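Local coordinates for protein ribonucleotide monophosphatase NagD (Escherichia coli, PDB 2C4N) that catalyses the metal-dependent hydrolysis of nucleoside phosphates, ribonucleoside 5'-monophosphates among them, with magnesium as cofactor, as a member of the HAD-like hydrolase superfamily, at residues S46-G49 with Q50-A53; S121-W124 with D125-H128; I181-A184 with A185-M189. All coordinates share one frame; numbering follows the deposited sequence.

Contact 1 of 3, residues S46-G49 with Q50-A53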
ATOM      1  N   SER A  46      -0.023 -26.700   7.861  1.00 23.99           N
ATOM      2  CA  SER A  46      -0.436 -27.454   9.046  1.00 25.79           C
ATOM      3  C   SER A  46      -0.415 -28.982   8.993  1.00 25.87           C
ATOM      4  O   SER A  46      -0.207 -29.627  10.024  1.00 26.31           O
ATOM      5  CB  SER A  46      -1.836 -27.009   9.478  1.00 45.86           C
ATOM      6  OG  SER A  46      -1.883 -25.618   9.760  1.00 54.39           O
ATOM      7  N   GLN A  47      -0.608 -29.574   7.819  1.00 19.60           N
ATOM      8  CA  GLN A  47      -0.663 -31.029   7.760  1.00 19.11           C
ATOM      9  C   GLN A  47       0.585 -31.733   7.255  1.00 18.69           C
ATOM     10  O   GLN A  47       1.301 -31.211   6.410  1.00 19.08           O
ATOM     11  CB  GLN A  47      -1.865 -31.451   6.915  1.00 23.11           C
ATOM     12  CG  GLN A  47      -3.198 -30.930   7.439  1.00 27.20           C
ATOM     13  CD  GLN A  47      -4.401 -31.446   6.663  1.00 30.80           C
ATOM     14  OE1 GLN A  47      -4.669 -31.015   5.542  1.00 32.62           O
ATOM     15  NE2 GLN A  47      -5.134 -32.381   7.263  1.00 32.57           N
ATOM     16  N   THR A  48       0.840 -32.927   7.786  1.00 20.93           N
ATOM     17  CA  THR A  48       1.981 -33.731   7.356  1.00 19.95           C
ATOM     18  C   THR A  48       1.481 -34.530   6.161  1.00 18.48           C
ATOM     19  O   THR A  48       0.278 -34.565   5.896  1.00 15.59           O
ATOM     20  CB  THR A  48       2.407 -34.747   8.437  1.00 21.84           C
ATOM     21  OG1 THR A  48       1.318 -35.650   8.680  1.00 20.57           O
ATOM     22  CG2 THR A  48       2.773 -34.044   9.735  1.00 20.71           C
ATOM     23  N   GLY A  49       2.395 -35.178   5.450  1.00 19.72           N
ATOM     24  CA  GLY A  49       1.986 -35.976   4.314  1.00 19.54           C
ATOM     25  C   GLY A  49       1.008 -37.057   4.750  1.00 20.81           C
ATOM     26  O   GLY A  49       0.022 -37.328   4.064  1.00 19.01           O
ATOM     27  N   GLN A  50       1.239 -37.641   5.916  1.00 20.19           N
ATOM     28  CA  GLN A  50       0.368 -38.697   6.400  1.00 21.39           C
ATOM     29  C   GLN A  50      -0.987 -38.158   6.754  1.00 21.08           C
ATOM     30  O   GLN A  50      -1.972 -38.794   6.501  1.00 21.40           O
ATOM     31  CB  GLN A  50       0.999 -39.462   7.563  1.00 21.67           C
ATOM     32  CG  GLN A  50       0.300 -40.755   7.961  1.00 26.35           C
ATOM     33  CD  GLN A  50       0.310 -41.817   6.852  1.00 27.78           C
ATOM     34  OE1 GLN A  50       1.318 -42.469   6.616  1.00 28.54           O
ATOM     35  NE2 GLN A  50      -0.815 -41.978   6.186  1.00 27.72           N
ATOM     36  N   ASP A  51      -1.027 -36.973   7.332  1.00 17.21           N
ATOM     37  CA  ASP A  51      -2.305 -36.351   7.685  1.00 17.42           C
ATOM     38  C   ASP A  51      -3.126 -36.174   6.417  1.00 16.32           C
ATOM     39  O   ASP A  51      -4.322 -36.452   6.386  1.00 15.83           O
ATOM     40  CB  ASP A  51      -2.115 -34.961   8.309  1.00 23.67           C
ATOM     41  CG  ASP A  51      -1.509 -35.003   9.697  1.00 28.91           C
ATOM     42  OD1 ASP A  51      -1.726 -35.994  10.428  1.00 29.72           O
ATOM     43  OD2 ASP A  51      -0.828 -34.019  10.066  1.00 28.56           O
ATOM     44  N   LEU A  52      -2.470 -35.685   5.368  1.00 17.22           N
ATOM     45  CA  LEU A  52      -3.138 -35.451   4.097  1.00 17.74           C
ATOM     46  C   LEU A  52      -3.610 -36.749   3.467  1.00 17.02           C
ATOM     47  O   LEU A  52      -4.710 -36.808   2.926  1.00 17.02           O
ATOM     48  CB  LEU A  52      -2.204 -34.702   3.146  1.00 18.53           C
ATOM     49  CG  LEU A  52      -2.046 -33.219   3.510  1.00 18.84           C
ATOM     50  CD1 LEU A  52      -0.863 -32.621   2.768  1.00 19.52           C
ATOM     51  CD2 LEU A  52      -3.335 -32.480   3.175  1.00 19.36           C
ATOM     52  N   ALA A  53      -2.787 -37.791   3.541  1.00 18.71           N
ATOM     53  CA  ALA A  53      -3.171 -39.082   2.978  1.00 19.48           C
ATOM     54  C   ALA A  53      -4.388 -39.626   3.734  1.00 18.17           C
ATOM     55  O   ALA A  53      -5.294 -40.199   3.130  1.00 17.94           O
ATOM     56  CB  ALA A  53      -2.004 -40.068   3.064  1.00 17.06           C
TER

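Contact 2 of 3, residues S121-W124 with D125-H128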
ATOM      1  N   SER A 121      -1.614 -20.572  18.645  1.00 23.47           N
ATOM      2  CA  SER A 121      -1.049 -20.100  19.903  1.00 23.32           C
ATOM      3  C   SER A 121      -0.383 -18.746  19.703  1.00 21.88           C
ATOM      4  O   SER A 121       0.186 -18.183  20.636  1.00 21.81           O
ATOM      5  CB  SER A 121      -0.021 -21.096  20.445  1.00 28.97           C
ATOM      6  OG  SER A 121      -0.660 -22.266  20.929  1.00 34.49           O
ATOM      7  N   TYR A 122      -0.452 -18.234  18.478  1.00 19.81           N
ATOM      8  CA  TYR A 122       0.140 -16.938  18.145  1.00 18.11           C
ATOM      9  C   TYR A 122      -0.305 -15.899  19.171  1.00 18.08           C
ATOM     10  O   TYR A 122      -1.494 -15.801  19.487  1.00 17.02           O
ATOM     11  CB  TYR A 122      -0.321 -16.488  16.757  1.00 20.03           C
ATOM     12  CG  TYR A 122       0.288 -15.186  16.269  1.00 20.07           C
ATOM     13  CD1 TYR A 122       1.633 -15.111  15.918  1.00 21.41           C
ATOM     14  CD2 TYR A 122      -0.494 -14.043  16.110  1.00 21.11           C
ATOM     15  CE1 TYR A 122       2.188 -13.925  15.412  1.00 21.98           C
ATOM     16  CE2 TYR A 122       0.048 -12.857  15.605  1.00 20.84           C
ATOM     17  CZ  TYR A 122       1.387 -12.808  15.258  1.00 21.49           C
ATOM     18  OH  TYR A 122       1.921 -11.643  14.755  1.00 21.97           O
ATOM     19  N   ASN A 123       0.644 -15.123  19.687  1.00 20.71           N
ATOM     20  CA  ASN A 123       0.310 -14.099  20.668  1.00 20.51           C
ATOM     21  C   ASN A 123       1.240 -12.896  20.622  1.00 20.57           C
ATOM     22  O   ASN A 123       2.180 -12.841  19.827  1.00 19.14           O
ATOM     23  CB  ASN A 123       0.300 -14.693  22.089  1.00 20.16           C
ATOM     24  CG  ASN A 123       1.645 -15.260  22.500  1.00 23.50           C
ATOM     25  OD1 ASN A 123       2.687 -14.862  21.985  1.00 29.18           O
ATOM     26  ND2 ASN A 123       1.626 -16.190  23.449  1.00 20.51           N
ATOM     27  N   TRP A 124       0.953 -11.937  21.492  1.00 18.56           N
ATOM     28  CA  TRP A 124       1.709 -10.699  21.625  1.00 19.77           C
ATOM     29  C   TRP A 124       3.212 -10.951  21.766  1.00 19.11           C
ATOM     30  O   TRP A 124       4.028 -10.270  21.147  1.00 18.14           O
ATOM     31  CB  TRP A 124       1.189  -9.942  22.852  1.00 22.41           C
ATOM     32  CG  TRP A 124       1.615  -8.510  22.951  1.00 24.29           C
ATOM     33  CD1 TRP A 124       0.928  -7.417  22.508  1.00 24.78           C
ATOM     34  CD2 TRP A 124       2.804  -8.010  23.575  1.00 25.89           C
ATOM     35  NE1 TRP A 124       1.612  -6.268  22.822  1.00 27.18           N
ATOM     36  CE2 TRP A 124       2.772  -6.604  23.472  1.00 27.08           C
ATOM     37  CE3 TRP A 124       3.898  -8.616  24.205  1.00 27.96           C
ATOM     38  CZ2 TRP A 124       3.788  -5.789  23.989  1.00 28.73           C
ATOM     39  CZ3 TRP A 124       4.912  -7.806  24.718  1.00 27.92           C
ATOM     40  CH2 TRP A 124       4.849  -6.408  24.602  1.00 28.58           C
ATOM     41  N   ASP A 125       3.572 -11.930  22.588  1.00 20.27           N
ATOM     42  CA  ASP A 125       4.982 -12.251  22.798  1.00 21.64           C
ATOM     43  C   ASP A 125       5.689 -12.716  21.526  1.00 19.68           C
ATOM     44  O   ASP A 125       6.809 -12.297  21.247  1.00 20.55           O
ATOM     45  CB  ASP A 125       5.128 -13.309  23.895  1.00 34.04           C
ATOM     46  CG  ASP A 125       4.725 -12.786  25.261  1.00 39.81           C
ATOM     47  OD1 ASP A 125       5.299 -11.766  25.700  1.00 42.17           O
ATOM     48  OD2 ASP A 125       3.841 -13.399  25.898  1.00 44.89           O
ATOM     49  N   MET A 126       5.039 -13.582  20.760  1.00 18.63           N
ATOM     50  CA  MET A 126       5.618 -14.078  19.515  1.00 18.10           C
ATOM     51  C   MET A 126       5.776 -12.948  18.509  1.00 18.10           C
ATOM     52  O   MET A 126       6.799 -12.838  17.843  1.00 16.72           O
ATOM     53  CB  MET A 126       4.735 -15.172  18.914  1.00 18.70           C
ATOM     54  CG  MET A 126       4.740 -16.480  19.683  1.00 21.04           C
ATOM     55  SD  MET A 126       3.813 -17.739  18.795  1.00 23.88           S
ATOM     56  CE  MET A 126       3.222 -18.755  20.147  1.00 23.79           C
ATOM     57  N   MET A 127       4.753 -12.108  18.397  1.00 17.96           N
ATOM     58  CA  MET A 127       4.809 -10.986  17.464  1.00 18.47           C
ATOM     59  C   MET A 127       5.969 -10.078  17.853  1.00 17.20           C
ATOM     60  O   MET A 127       6.723  -9.610  17.003  1.00 15.59           O
ATOM     61  CB  MET A 127       3.502 -10.187  17.503  1.00 17.10           C
ATOM     62  CG  MET A 127       3.406  -9.124  16.421  1.00 18.27           C
ATOM     63  SD  MET A 127       2.057  -7.946  16.639  1.00 20.09           S
ATOM     64  CE  MET A 127       0.631  -9.008  16.562  1.00 18.39           C
ATOM     65  N   HIS A 128       6.100  -9.841  19.154  1.00 17.87           N
ATOM     66  CA  HIS A 128       7.156  -8.995  19.696  1.00 18.19           C
ATOM     67  C   HIS A 128       8.542  -9.535  19.353  1.00 17.96           C
ATOM     68  O   HIS A 128       9.366  -8.832  18.774  1.00 16.77           O
ATOM     69  CB  HIS A 128       7.003  -8.891  21.220  1.00 21.44           C
ATOM     70  CG  HIS A 128       8.134  -8.181  21.898  1.00 23.45           C
ATOM     71  ND1 HIS A 128       8.597  -8.547  23.144  1.00 26.81           N
ATOM     72  CD2 HIS A 128       8.887  -7.125  21.511  1.00 24.22           C
ATOM     73  CE1 HIS A 128       9.591  -7.749  23.493  1.00 25.30           C
ATOM     74  NE2 HIS A 128       9.786  -6.878  22.520  1.00 25.95           N
TER

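Contact 3 of 3, residues I181-A184 with A185-M189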
ATOM      1  N   ILE A 181       8.215 -22.223  -5.264  1.00 19.00           N
ATOM      2  CA  ILE A 181       7.634 -23.472  -4.789  1.00 18.07           C
ATOM      3  C   ILE A 181       7.338 -24.433  -5.940  1.00 14.03           C
ATOM      4  O   ILE A 181       7.336 -25.645  -5.753  1.00 17.29           O
ATOM      5  CB  ILE A 181       6.354 -23.238  -3.953  1.00 18.46           C
ATOM      6  CG1 ILE A 181       5.993 -24.530  -3.211  1.00 18.29           C
ATOM      7  CG2 ILE A 181       5.205 -22.803  -4.849  1.00 18.01           C
ATOM      8  CD1 ILE A 181       4.954 -24.353  -2.136  1.00 20.47           C
ATOM      9  N   ILE A 182       7.094 -23.890  -7.130  1.00 20.55           N
ATOM     10  CA  ILE A 182       6.841 -24.724  -8.300  1.00 20.83           C
ATOM     11  C   ILE A 182       8.174 -25.375  -8.681  1.00 20.32           C
ATOM     12  O   ILE A 182       8.225 -26.546  -9.060  1.00 20.85           O
ATOM     13  CB  ILE A 182       6.306 -23.883  -9.489  1.00 21.15           C
ATOM     14  CG1 ILE A 182       4.992 -23.189  -9.097  1.00 22.12           C
ATOM     15  CG2 ILE A 182       6.093 -24.770 -10.705  1.00 21.56           C
ATOM     16  CD1 ILE A 182       3.905 -24.134  -8.605  1.00 21.53           C
ATOM     17  N   ARG A 183       9.252 -24.604  -8.574  1.00 20.18           N
ATOM     18  CA  ARG A 183      10.590 -25.112  -8.868  1.00 22.76           C
ATOM     19  C   ARG A 183      10.905 -26.245  -7.899  1.00 20.83           C
ATOM     20  O   ARG A 183      11.437 -27.286  -8.293  1.00 21.37           O
ATOM     21  CB  ARG A 183      11.633 -23.998  -8.717  1.00 23.12           C
ATOM     22  CG  ARG A 183      12.136 -23.445 -10.043  1.00 31.58           C
ATOM     23  CD  ARG A 183      12.767 -24.558 -10.862  1.00 39.98           C
ATOM     24  NE  ARG A 183      12.499 -24.411 -12.289  1.00 46.27           N
ATOM     25  CZ  ARG A 183      12.725 -25.360 -13.188  1.00 50.10           C
ATOM     26  NH1 ARG A 183      13.225 -26.526 -12.809  1.00 52.47           N
ATOM     27  NH2 ARG A 183      12.444 -25.145 -14.463  1.00 53.09           N
ATOM     28  N   ALA A 184      10.570 -26.034  -6.631  1.00 20.12           N
ATOM     29  CA  ALA A 184      10.804 -27.036  -5.594  1.00 20.74           C
ATOM     30  C   ALA A 184      10.014 -28.304  -5.897  1.00 20.07           C
ATOM     31  O   ALA A 184      10.501 -29.413  -5.701  1.00 19.45           O
ATOM     32  CB  ALA A 184      10.400 -26.477  -4.232  1.00 17.78           C
ATOM     33  N   ALA A 185       8.788 -28.132  -6.376  1.00 20.25           N
ATOM     34  CA  ALA A 185       7.937 -29.267  -6.713  1.00 20.88           C
ATOM     35  C   ALA A 185       8.528 -30.040  -7.889  1.00 21.40           C
ATOM     36  O   ALA A 185       8.517 -31.274  -7.900  1.00 20.06           O
ATOM     37  CB  ALA A 185       6.523 -28.786  -7.043  1.00 20.89           C
ATOM     38  N   LEU A 186       9.041 -29.311  -8.880  1.00 21.00           N
ATOM     39  CA  LEU A 186       9.664 -29.935 -10.047  1.00 22.74           C
ATOM     40  C   LEU A 186      10.886 -30.733  -9.607  1.00 23.84           C
ATOM     41  O   LEU A 186      11.103 -31.853 -10.060  1.00 23.30           O
ATOM     42  CB  LEU A 186      10.092 -28.876 -11.073  1.00 19.57           C
ATOM     43  CG  LEU A 186       8.999 -28.092 -11.811  1.00 19.89           C
ATOM     44  CD1 LEU A 186       9.642 -26.994 -12.648  1.00 22.71           C
ATOM     45  CD2 LEU A 186       8.192 -29.025 -12.693  1.00 19.89           C
ATOM     46  N   ASN A 187      11.703 -30.168  -8.749  1.00 23.92           N
ATOM     47  CA  ASN A 187      12.873 -30.852  -8.263  1.00 26.78           C
ATOM     48  C   ASN A 187      12.470 -32.122  -7.533  1.00 26.31           C
ATOM     49  O   ASN A 187      13.149 -33.081  -7.578  1.00 26.30           O
ATOM     50  CB  ASN A 187      13.801 -29.975  -7.375  1.00 33.99           C
ATOM     51  CG  ASN A 187      14.296 -28.663  -8.064  1.00 38.24           C
ATOM     52  OD1 ASN A 187      14.221 -28.512  -9.263  1.00 38.21           O
ATOM     53  ND2 ASN A 187      14.755 -27.721  -7.268  1.00 38.48           N
ATOM     54  N   LYS A 188      11.354 -32.082  -6.838  1.00 27.56           N
ATOM     55  CA  LYS A 188      10.855 -33.253  -6.121  1.00 27.94           C
ATOM     56  C   LYS A 188      10.544 -34.378  -7.104  1.00 28.08           C
ATOM     57  O   LYS A 188      10.697 -35.552  -6.783  1.00 27.82           O
ATOM     58  CB  LYS A 188       9.599 -32.881  -5.313  1.00 28.98           C
ATOM     59  CG  LYS A 188       8.880 -34.054  -4.642  1.00 29.58           C
ATOM     60  CD  LYS A 188       7.735 -33.546  -3.750  1.00 32.84           C
ATOM     61  CE  LYS A 188       6.772 -34.656  -3.308  1.00 31.76           C
ATOM     62  NZ  LYS A 188       7.377 -35.643  -2.378  1.00 33.12           N
ATOM     63  N   MET A 189      10.112 -34.012  -8.307  1.00 25.42           N
ATOM     64  CA  MET A 189       9.795 -34.999  -9.336  1.00 26.16           C
ATOM     65  C   MET A 189      10.955 -35.173 -10.313  1.00 26.97           C
ATOM     66  O   MET A 189      10.878 -35.999 -11.224  1.00 26.58           O
ATOM     67  CB  MET A 189       8.560 -34.579 -10.140  1.00 25.32           C
ATOM     68  CG  MET A 189       7.283 -34.413  -9.341  1.00 24.48           C
ATOM     69  SD  MET A 189       5.887 -34.007 -10.417  1.00 25.04           S
ATOM     70  CE  MET A 189       6.171 -32.245 -10.717  1.00 23.16           C
TER

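Contact 1 of 3, residues S46-G49 with Q50-A53
T48 and D51 meet where the loop after strand 38-42 turns into helix 49-58: the chain is still extended at T48, and the helical bonds begin with L52 N to T48 O at 3.0 Å and A53 N to G49 O. T48 is the N-cap. Its OG1 sits between its own N and carbonyl carbon (chi1 62°), where it accepts from D51 N at 3.0 Å. D51 answers: OD2 takes T48 N at 3.0 Å in an almost straight bond (174°), reached on the anti side of the carboxylate and 34° out of its plane. These reciprocal bonds make a capping box, for which a short hydroxyl followed three residues on by a carboxylate is well suited. Just ahead, Q47 lays its CB 3.8 Å from D51 CB and also against L52 CG, while its OE1 approaches L52 CD2. The same OE1 weakly accepts from R55, the residue thought to orient the catalytic D11. L52 itself is buried on F68 and T70 of strand 68-70. The box thus gives D51 N and, at the cap, T48 N a side-chain acceptor each, and the negative D51 beside the helix N-terminus probably gains from the helix dipole.

Contact 2 of 3, residues S121-W124 with D125-H128
Y122 reaches M127, and N123 reaches M126, through different first torsions. Y122 CG lies anti to the backbone N (chi1 -177°), which carries the phenol along the first turn of helix 124-135; N123 CG instead tucks between its own N and carbonyl carbon (chi1 61°), folding the amide back over the helix start. There N123 is the N-cap: OD1 accepts from M126 N at 2.9 Å, with the donor nearly in line with the side-chain C=O. The backbone continues the turn with M127 N to N123 O at 3.0 Å and H128 N to W124 O. Asparagine suits the place because its short side chain ends in an acceptor.

The two methionines part round the tyrosine. M126, extended beyond CG, runs back along the loop and sets SD 3.8 Å from Y122 CA, with CE close to S121 O. M127 CG lies 3.4 Å from Y122 OH, and a bend at the last torsion turns CE to the same oxygen. W124 and H128, one turn apart, pair obliquely, ring centroids 5.4 Å apart and planes at 44°, while D125 OD1 comes to the edge of the indole, in its plane, 3.8 Å from CE3.

Y122 and M127 pack on helix 156-167, M126 on strand 86-90. In this assembly Y122 packs on M127 of a second subunit and M127 on its Y122; H128 meets Y153 of that subunit edge-to-face, and W124 NE1 hydrogen-bonds weakly to its P154 O and E118 OE2. Polar capping thus secures the helix start, while rings and thioethers fit apolar surfaces around it.

Contact 3 of 3, residues I181-A184 with A185-M189
R183 and L186, one turn apart on helix 180-189, make the main side-chain meeting here. The arginine leaves its backbone with an unusual first torsion (chi1 -104°) and bends again at chi2 and chi3, which turns the guanidinium toward L186 in the next turn. L186 CD1 then lies over the centre of one guanidinium face, 3.5 Å from R183 CZ. A methyl suits that face, since the N-H groups point outward in the plane. N187 comes to the guanidinium edge instead, its OD1 a long 4.2 Å from R183 NH1 and the two planes 43° apart. R183 also packs on S193 of a third subunit, its NH1 in a long, weak ion pair with E194 OE2 there. Beneath these groups the helical bonds run regularly, from A185 N to I181 O through to K188 N to A184 O. K188 bends at its last torsion, and its NZ bonds to S66 O. Small A185 lets the helix lie close on I7 of strand 5-9, while I182 packs on I7 and on I198 of strand 196-200. I181 meets L41 of strand 38-42, so the helix covers three neighbouring strands of the parallel sheet.

All three contacts join residues one helical turn apart, yet their chemistry follows their place. Contacts 1 and 2 are helix starts, partly buried and capped by a side chain; contact 3 lies within a helix and is largely buried, its main-chain bonds regular and I181, I182, A185 and L186 packed on the sheet. Contacts 1 and 3 both serve the six-stranded parallel sheet that carries the magnesium site, through helices 49-58 and 180-189. Contact 2 belongs to the separate four-stranded sheet region, its centre about 32 Å from that of contact 3. Its cap is an amide without the reciprocal carboxylate bond of contact 1, and Y122, W124, M127 and H128 meet another subunit.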